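Long-range contacts in RBSTP2229 gene product (Geobacillus stearothermophilus, PDB 1T6A), which is of unknown function and belongs to the DUF1885 family, pairing a long N-terminal helix with a small antiparallel sheet backed by a second helix: residues F46-R51 and R64-M69; L57-D62 and M69-R74. One frame throughout, in Å; residues are numbered along the deposited sequence.

Contact 1 (F46-R51 and R64-M69); sequences FPYTVR and RLYKGM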
ATOM      1  N   PHE A  46      -1.275   3.018   2.274  1.00 28.97           N
ATOM      2  CA  PHE A  46      -1.239   3.156   3.743  1.00 29.16           C
ATOM      3  C   PHE A  46      -0.724   4.520   4.151  1.00 28.82           C
ATOM      4  O   PHE A  46       0.421   4.663   4.623  1.00 29.65           O
ATOM      5  CB  PHE A  46      -0.386   2.064   4.365  1.00 29.28           C
ATOM      6  CG  PHE A  46      -0.617   1.882   5.833  1.00 29.95           C
ATOM      7  CD1 PHE A  46      -1.723   1.191   6.294  1.00 31.27           C
ATOM      8  CD2 PHE A  46       0.287   2.397   6.758  1.00 32.00           C
ATOM      9  CE1 PHE A  46      -1.940   1.024   7.684  1.00 32.20           C
ATOM     10  CE2 PHE A  46       0.081   2.231   8.130  1.00 32.27           C
ATOM     11  CZ  PHE A  46      -1.034   1.544   8.588  1.00 31.62           C
ATOM     12  N   PRO A  47      -1.558   5.528   3.969  1.00 28.67           N
ATOM     13  CA  PRO A  47      -1.172   6.914   4.258  1.00 29.26           C
ATOM     14  C   PRO A  47      -1.342   7.270   5.748  1.00 29.71           C
ATOM     15  O   PRO A  47      -1.976   8.239   6.092  1.00 30.33           O
ATOM     16  CB  PRO A  47      -2.140   7.709   3.396  1.00 28.84           C
ATOM     17  CG  PRO A  47      -3.384   6.875   3.418  1.00 28.53           C
ATOM     18  CD  PRO A  47      -2.947   5.437   3.474  1.00 28.39           C
ATOM     19  N   TYR A  48      -0.766   6.467   6.622  1.00 30.40           N
ATOM     20  CA  TYR A  48      -0.900   6.682   8.049  1.00 31.13           C
ATOM     21  C   TYR A  48       0.428   6.477   8.739  1.00 32.08           C
ATOM     22  O   TYR A  48       1.258   5.714   8.278  1.00 31.73           O
ATOM     23  CB  TYR A  48      -1.922   5.706   8.635  1.00 30.42           C
ATOM     24  CG  TYR A  48      -3.301   5.856   8.050  1.00 30.34           C
ATOM     25  CD1 TYR A  48      -4.129   6.915   8.427  1.00 29.70           C
ATOM     26  CD2 TYR A  48      -3.775   4.958   7.102  1.00 28.45           C
ATOM     27  CE1 TYR A  48      -5.399   7.061   7.883  1.00 29.32           C
ATOM     28  CE2 TYR A  48      -5.043   5.106   6.546  1.00 28.36           C
ATOM     29  CZ  TYR A  48      -5.847   6.145   6.948  1.00 28.25           C
ATOM     30  OH  TYR A  48      -7.089   6.287   6.406  1.00 28.11           O
ATOM     31  N   THR A  49       0.593   7.160   9.863  1.00 34.00           N
ATOM     32  CA  THR A  49       1.651   6.890  10.830  1.00 35.21           C
ATOM     33  C   THR A  49       1.004   6.227  12.042  1.00 35.18           C
ATOM     34  O   THR A  49      -0.023   6.688  12.505  1.00 33.90           O
ATOM     35  CB  THR A  49       2.282   8.230  11.268  1.00 35.96           C
ATOM     36  OG1 THR A  49       2.825   8.913  10.126  1.00 38.67           O
ATOM     37  CG2 THR A  49       3.472   7.996  12.191  1.00 37.44           C
ATOM     38  N   VAL A  50       1.614   5.161  12.553  1.00 36.45           N
ATOM     39  CA  VAL A  50       1.080   4.394  13.672  1.00 37.72           C
ATOM     40  C   VAL A  50       1.747   4.767  15.009  1.00 39.66           C
ATOM     41  O   VAL A  50       2.976   4.763  15.128  1.00 39.17           O
ATOM     42  CB  VAL A  50       1.275   2.881  13.431  1.00 37.72           C
ATOM     43  CG1 VAL A  50       0.775   2.055  14.621  1.00 37.76           C
ATOM     44  CG2 VAL A  50       0.562   2.445  12.168  1.00 38.08           C
ATOM     45  N   ARG A  51       0.925   5.079  16.013  1.00 41.80           N
ATOM     46  CA  ARG A  51       1.384   5.175  17.403  1.00 43.29           C
ATOM     47  C   ARG A  51       0.463   4.382  18.351  1.00 43.44           C
ATOM     48  O   ARG A  51      -0.715   4.153  18.064  1.00 42.90           O
ATOM     49  CB  ARG A  51       1.502   6.651  17.818  0.50 43.74           C
ATOM     50  CG  ARG A  51       0.702   7.074  19.058  0.50 46.71           C
ATOM     51  CD  ARG A  51       0.482   8.582  19.177  0.50 50.60           C
ATOM     52  NE  ARG A  51      -0.556   8.906  20.165  0.50 54.19           N
ATOM     53  CZ  ARG A  51      -1.692   9.572  19.914  0.50 57.26           C
ATOM     54  NH1 ARG A  51      -1.995  10.008  18.689  0.50 58.43           N
ATOM     55  NH2 ARG A  51      -2.544   9.800  20.910  0.50 58.03           N
ATOM     56  N   ARG A  64      -4.316  16.384   3.977  1.00 44.10           N
ATOM     57  CA  ARG A  64      -5.694  16.833   4.225  1.00 44.24           C
ATOM     58  C   ARG A  64      -6.746  15.749   3.935  1.00 42.54           C
ATOM     59  O   ARG A  64      -7.874  15.822   4.429  1.00 42.78           O
ATOM     60  CB  ARG A  64      -5.996  18.098   3.393  1.00 45.19           C
ATOM     61  CG  ARG A  64      -6.289  17.858   1.893  1.00 48.85           C
ATOM     62  CD  ARG A  64      -6.187  19.115   0.966  1.00 52.91           C
ATOM     63  NE  ARG A  64      -5.810  18.765  -0.422  1.00 56.31           N
ATOM     64  CZ  ARG A  64      -4.592  18.348  -0.804  1.00 59.27           C
ATOM     65  NH1 ARG A  64      -3.605  18.234   0.084  1.00 60.65           N
ATOM     66  NH2 ARG A  64      -4.352  18.033  -2.083  1.00 60.40           N
ATOM     67  N   LEU A  65      -6.377  14.745   3.145  1.00 40.12           N
ATOM     68  CA  LEU A  65      -7.349  13.759   2.664  1.00 38.66           C
ATOM     69  C   LEU A  65      -7.619  12.594   3.616  1.00 37.25           C
ATOM     70  O   LEU A  65      -8.573  11.838   3.412  1.00 36.50           O
ATOM     71  CB  LEU A  65      -6.920  13.237   1.295  1.00 38.69           C
ATOM     72  CG  LEU A  65      -6.849  14.328   0.217  1.00 38.95           C
ATOM     73  CD1 LEU A  65      -6.420  13.753  -1.083  1.00 39.71           C
ATOM     74  CD2 LEU A  65      -8.191  15.013   0.066  1.00 40.98           C
ATOM     75  N   TYR A  66      -6.795  12.472   4.652  1.00 36.01           N
ATOM     76  CA  TYR A  66      -6.897  11.394   5.629  1.00 35.14           C
ATOM     77  C   TYR A  66      -6.738  11.954   7.044  1.00 35.73           C
ATOM     78  O   TYR A  66      -5.711  12.550   7.359  1.00 35.31           O
ATOM     79  CB  TYR A  66      -5.800  10.350   5.371  1.00 34.57           C
ATOM     80  CG  TYR A  66      -5.837   9.750   3.981  1.00 32.92           C
ATOM     81  CD1 TYR A  66      -6.799   8.805   3.645  1.00 32.07           C
ATOM     82  CD2 TYR A  66      -4.946  10.158   2.994  1.00 31.03           C
ATOM     83  CE1 TYR A  66      -6.867   8.267   2.392  1.00 30.58           C
ATOM     84  CE2 TYR A  66      -4.998   9.607   1.708  1.00 32.25           C
ATOM     85  CZ  TYR A  66      -5.968   8.667   1.419  1.00 30.49           C
ATOM     86  OH  TYR A  66      -6.057   8.112   0.180  1.00 31.52           O
ATOM     87  N   LYS A  67      -7.745  11.761   7.892  1.00 35.82           N
ATOM     88  CA  LYS A  67      -7.642  12.173   9.291  1.00 36.31           C
ATOM     89  C   LYS A  67      -7.003  11.097  10.155  1.00 35.09           C
ATOM     90  O   LYS A  67      -5.992  11.347  10.818  1.00 35.10           O
ATOM     91  CB  LYS A  67      -9.002  12.534   9.858  1.00 37.29           C
ATOM     92  CG  LYS A  67      -8.906  13.086  11.278  1.00 41.92           C
ATOM     93  CD  LYS A  67     -10.147  13.904  11.664  1.00 46.91           C
ATOM     94  CE  LYS A  67     -10.122  14.292  13.140  1.00 49.01           C
ATOM     95  NZ  LYS A  67     -11.429  13.996  13.785  1.00 52.57           N
ATOM     96  N   GLY A  68      -7.604   9.911  10.155  1.00 33.53           N
ATOM     97  CA  GLY A  68      -7.102   8.791  10.913  1.00 33.03           C
ATOM     98  C   GLY A  68      -8.175   7.839  11.432  1.00 31.95           C
ATOM     99  O   GLY A  68      -9.367   7.956  11.121  1.00 31.20           O
HETATM  100  N   MSE A  69      -7.725   6.883  12.231  1.00 30.54           N
HETATM  101  CA  MSE A  69      -8.613   5.945  12.897  1.00 30.29           C
HETATM  102  C   MSE A  69      -7.909   5.335  14.112  1.00 29.41           C
HETATM  103  O   MSE A  69      -6.705   5.530  14.306  1.00 28.18           O
HETATM  104  CB  MSE A  69      -9.032   4.831  11.916  1.00 30.94           C
HETATM  105  CG  MSE A  69      -7.927   3.852  11.553  1.00 32.07           C
HETATM  106 SE   MSE A  69      -8.332   2.691  10.007  0.84 38.92          SE
HETATM  107  CE  MSE A  69      -8.113   4.020   8.570  1.00 37.38           C
TER
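Tyr48 and Tyr66 meet at a steep angle, their ring planes turned 68° against each other. Tyr48 OH lies 3.7 Å from Tyr66 CD1, and the methyl CE of Met69, a selenomethionine, comes within 3.3 Å of the same Tyr48 OH. That hydroxyl is hydrogen-bonded to Asp94 of helix 92-109, so this buried polar atom has a partner. Asp94 also takes the backbone N-H groups of Lys67 and Gly68, which ties the turn to the helix. Tyr48 lies with CG beside its own backbone N (chi1 -61°), and the ring reaches over the intervening strand 56-61 to Gly68 and Met69. Strands 48-53 and 68-76 are not paired; they are second neighbours in a four-stranded antiparallel meander. No hydrogen bond joins them here; side chains and the CA of Gly68 fill the contact. Gly68 CA packs obliquely at the Tyr48 ring, 3.9 Å from CE1. Pro47, the centre of an inverse gamma turn, makes a CH-pi contact with Tyr66. Pro47 CG stands 3.5 Å from the centroid of the Tyr66 ring, only 8° off the normal. A serine in place of Tyr66 would probably leave Pro47 CG without the aromatic face it rests on and open a gap beside Tyr48. Lys97 of helix 92-109 touches Pro47, Tyr48 and Tyr66.

Contact 2 (L57-D62 and M69-R74); sequences LYLQGD and MAISVR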
ATOM      1  N   LEU A  57      -4.165   1.491  19.235  1.00 30.83           N
ATOM      2  CA  LEU A  57      -3.346   1.950  18.100  1.00 31.57           C
ATOM      3  C   LEU A  57      -3.997   3.116  17.385  1.00 31.07           C
ATOM      4  O   LEU A  57      -5.130   2.992  16.935  1.00 31.84           O
ATOM      5  CB  LEU A  57      -3.124   0.798  17.126  1.00 31.47           C
ATOM      6  CG  LEU A  57      -2.184  -0.286  17.649  1.00 33.31           C
ATOM      7  CD1 LEU A  57      -2.329  -1.564  16.851  1.00 34.97           C
ATOM      8  CD2 LEU A  57      -0.718   0.178  17.633  1.00 36.45           C
ATOM      9  N   TYR A  58      -3.316   4.250  17.297  1.00 30.74           N
ATOM     10  CA  TYR A  58      -3.838   5.400  16.580  1.00 31.89           C
ATOM     11  C   TYR A  58      -3.102   5.576  15.263  1.00 32.38           C
ATOM     12  O   TYR A  58      -1.878   5.661  15.226  1.00 32.76           O
ATOM     13  CB  TYR A  58      -3.745   6.691  17.399  1.00 32.58           C
ATOM     14  CG  TYR A  58      -4.600   6.654  18.634  1.00 34.25           C
ATOM     15  CD1 TYR A  58      -5.931   7.047  18.597  1.00 36.54           C
ATOM     16  CD2 TYR A  58      -4.086   6.178  19.833  1.00 36.30           C
ATOM     17  CE1 TYR A  58      -6.733   6.981  19.738  1.00 38.34           C
ATOM     18  CE2 TYR A  58      -4.868   6.119  20.978  1.00 38.60           C
ATOM     19  CZ  TYR A  58      -6.187   6.506  20.920  1.00 38.64           C
ATOM     20  OH  TYR A  58      -6.941   6.418  22.054  1.00 41.91           O
ATOM     21  N   LEU A  59      -3.865   5.590  14.181  1.00 32.64           N
ATOM     22  CA  LEU A  59      -3.348   5.896  12.858  1.00 33.09           C
ATOM     23  C   LEU A  59      -3.609   7.367  12.583  1.00 34.10           C
ATOM     24  O   LEU A  59      -4.751   7.813  12.643  1.00 34.73           O
ATOM     25  CB  LEU A  59      -4.017   5.017  11.794  1.00 32.12           C
ATOM     26  CG  LEU A  59      -3.468   3.592  11.631  1.00 31.77           C
ATOM     27  CD1 LEU A  59      -3.539   2.810  12.909  1.00 32.24           C
ATOM     28  CD2 LEU A  59      -4.216   2.846  10.522  1.00 31.20           C
ATOM     29  N   GLN A  60      -2.549   8.119  12.294  1.00 35.36           N
ATOM     30  CA  GLN A  60      -2.658   9.528  11.938  1.00 36.74           C
ATOM     31  C   GLN A  60      -2.463   9.688  10.428  1.00 36.47           C
ATOM     32  O   GLN A  60      -1.457   9.272   9.867  1.00 34.68           O
ATOM     33  CB  GLN A  60      -1.622  10.370  12.713  1.00 37.90           C
ATOM     34  CG  GLN A  60      -1.655  11.882  12.385  1.00 42.76           C
ATOM     35  CD  GLN A  60      -0.543  12.680  13.092  1.00 49.34           C
ATOM     36  OE1 GLN A  60       0.637  12.567  12.734  1.00 54.30           O
ATOM     37  NE2 GLN A  60      -0.921  13.477  14.092  1.00 51.93           N
ATOM     38  N   GLY A  61      -3.435  10.323   9.779  1.00 37.16           N
ATOM     39  CA  GLY A  61      -3.458  10.394   8.337  1.00 38.08           C
ATOM     40  C   GLY A  61      -2.518  11.429   7.758  1.00 39.14           C
ATOM     41  O   GLY A  61      -2.412  12.543   8.274  1.00 38.82           O
ATOM     42  N   ASP A  62      -1.857  11.062   6.661  1.00 40.36           N
ATOM     43  CA  ASP A  62      -1.007  11.990   5.915  1.00 41.52           C
ATOM     44  C   ASP A  62      -1.861  12.974   5.134  1.00 42.01           C
ATOM     45  O   ASP A  62      -2.756  12.568   4.389  1.00 42.47           O
ATOM     46  CB  ASP A  62      -0.100  11.227   4.950  1.00 41.79           C
ATOM     47  CG  ASP A  62       0.863  10.319   5.666  1.00 43.57           C
ATOM     48  OD1 ASP A  62       1.352  10.734   6.739  1.00 46.61           O
ATOM     49  OD2 ASP A  62       1.195   9.180   5.251  1.00 45.59           O
HETATM   50  N   MSE A  69      -7.725   6.883  12.231  1.00 30.54           N
HETATM   51  CA  MSE A  69      -8.613   5.945  12.897  1.00 30.29           C
HETATM   52  C   MSE A  69      -7.909   5.335  14.112  1.00 29.41           C
HETATM   53  O   MSE A  69      -6.705   5.530  14.306  1.00 28.18           O
HETATM   54  CB  MSE A  69      -9.032   4.831  11.916  1.00 30.94           C
HETATM   55  CG  MSE A  69      -7.927   3.852  11.553  1.00 32.07           C
HETATM   56 SE   MSE A  69      -8.332   2.691  10.007  0.84 38.92          SE
HETATM   57  CE  MSE A  69      -8.113   4.020   8.570  1.00 37.38           C
ATOM     58  N   ALA A  70      -8.662   4.566  14.886  1.00 28.23           N
ATOM     59  CA  ALA A  70      -8.196   4.002  16.139  1.00 28.78           C
ATOM     60  C   ALA A  70      -8.549   2.533  16.176  1.00 28.57           C
ATOM     61  O   ALA A  70      -9.703   2.162  15.907  1.00 28.86           O
ATOM     62  CB  ALA A  70      -8.865   4.748  17.312  1.00 29.36           C
ATOM     63  N   ILE A  71      -7.570   1.696  16.482  1.00 27.76           N
ATOM     64  CA  ILE A  71      -7.745   0.258  16.479  1.00 27.96           C
ATOM     65  C   ILE A  71      -7.421  -0.295  17.851  1.00 28.08           C
ATOM     66  O   ILE A  71      -6.375   0.006  18.412  1.00 27.63           O
ATOM     67  CB  ILE A  71      -6.824  -0.401  15.398  1.00 27.69           C
ATOM     68  CG1 ILE A  71      -7.015   0.293  14.043  1.00 30.16           C
ATOM     69  CG2 ILE A  71      -7.106  -1.870  15.299  1.00 28.26           C
ATOM     70  CD1 ILE A  71      -6.181  -0.282  12.902  1.00 31.02           C
ATOM     71  N   SER A  72      -8.318  -1.128  18.372  1.00 28.15           N
ATOM     72  CA  SER A  72      -8.181  -1.707  19.699  1.00 28.53           C
ATOM     73  C   SER A  72      -8.724  -3.117  19.752  1.00 28.51           C
ATOM     74  O   SER A  72      -9.397  -3.589  18.812  1.00 28.05           O
ATOM     75  CB  SER A  72      -8.918  -0.834  20.720  1.00 28.95           C
ATOM     76  OG  SER A  72     -10.257  -0.606  20.335  1.00 29.64           O
ATOM     77  N   VAL A  73      -8.386  -3.808  20.838  1.00 27.91           N
ATOM     78  CA  VAL A  73      -8.883  -5.131  21.102  1.00 28.17           C
ATOM     79  C   VAL A  73      -9.961  -5.035  22.185  1.00 29.18           C
ATOM     80  O   VAL A  73      -9.801  -4.320  23.157  1.00 28.48           O
ATOM     81  CB  VAL A  73      -7.774  -6.065  21.563  1.00 28.45           C
ATOM     82  CG1 VAL A  73      -8.318  -7.453  21.859  1.00 28.73           C
ATOM     83  CG2 VAL A  73      -6.659  -6.115  20.524  1.00 29.89           C
ATOM     84  N   ARG A  74     -11.057  -5.765  21.986  1.00 29.89           N
ATOM     85  CA  ARG A  74     -12.181  -5.783  22.902  1.00 30.10           C
ATOM     86  C   ARG A  74     -12.472  -7.231  23.262  1.00 30.32           C
ATOM     87  O   ARG A  74     -12.391  -8.116  22.399  1.00 30.04           O
ATOM     88  CB  ARG A  74     -13.390  -5.134  22.236  0.59 30.57           C
ATOM     89  CG  ARG A  74     -14.640  -5.035  23.094  0.59 32.28           C
ATOM     90  CD  ARG A  74     -15.761  -4.293  22.402  0.59 35.18           C
ATOM     91  NE  ARG A  74     -16.786  -5.217  21.935  0.59 38.07           N
ATOM     92  CZ  ARG A  74     -17.175  -5.390  20.679  0.59 38.14           C
ATOM     93  NH1 ARG A  74     -16.631  -4.711  19.683  0.59 39.00           N
ATOM     94  NH2 ARG A  74     -18.132  -6.265  20.421  0.59 38.89           N
TER
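Leu59 and Met69 face each other as an antiparallel hydrogen-bonded pair, and Leu57 and Ile71 form the next one. Both N-H groups of each pair are used. Leu59 N gives a bond of 2.8 Å to Met69 O. The return bond, from Met69 N to Leu59 O, is longer at 3.1 Å. Leu57 N to Ile71 O and Ile71 N to Leu57 O are both 2.8 Å, the second the straighter at 169°. Between these pairs sits the non-hydrogen-bonded pair Tyr58 and Ala70. Here Ala70 CA makes a CA-H...O contact of 3.3 Å with Leu57 O.

The side chains of Leu57, Leu59, Met69 and Ile71 share one face. Leu59 uses its two methyls separately: CD2 packs on Met69 CG at 4.0 Å, while CD1 meets Ile71 CD1 at 4.1 Å. Ile71 CG1 lies beside the backbone N (chi1 -51°) and the chain is then extended, which carries CD1 to the leucine methyl. On the other face, Ala70 CB touches the Tyr58 ring obliquely at CD1 and CE1.

Further out, helix 92-109 packs on the Met69 and Ile71 part of the first face, with Ala98 against Met69 and Phe101 against Ile71. Tyr48 of strand 48-53 touches Leu59, and Val50 and Ile52 touch Leu57. From strand 79-85, Ile82 touches Ile71 and Ile84 touches Met69. Backbone bonds from Tyr58 to Arg51 and from Ala70 to Ala85 continue the sheet outward. The two segments are the arms of a beta hairpin, the central pair of strands in a four-stranded antiparallel meander.

Overall arrangement
Both contacts belong to one antiparallel sheet, and their centres are about 9 Å apart. Contact 2 joins adjacent strands, so backbone hydrogen bonds carry it. Contact 1 lies at the starts of strands 48-53 and 68-76 and in the loops leading into them. It has no hydrogen bond between its segments and works through aromatic and apolar packing. Contact 1 is the more buried; contact 2 is partly buried, with Leu57 exposed. Met69 serves in both: its backbone and CG serve contact 2, its methyl end contact 1. Strand 56-61 links them further, since Arg51 O and Tyr58 N are 2.7 Å apart, probably hydrogen-bonded. Helix 92-109 touches side chains of both.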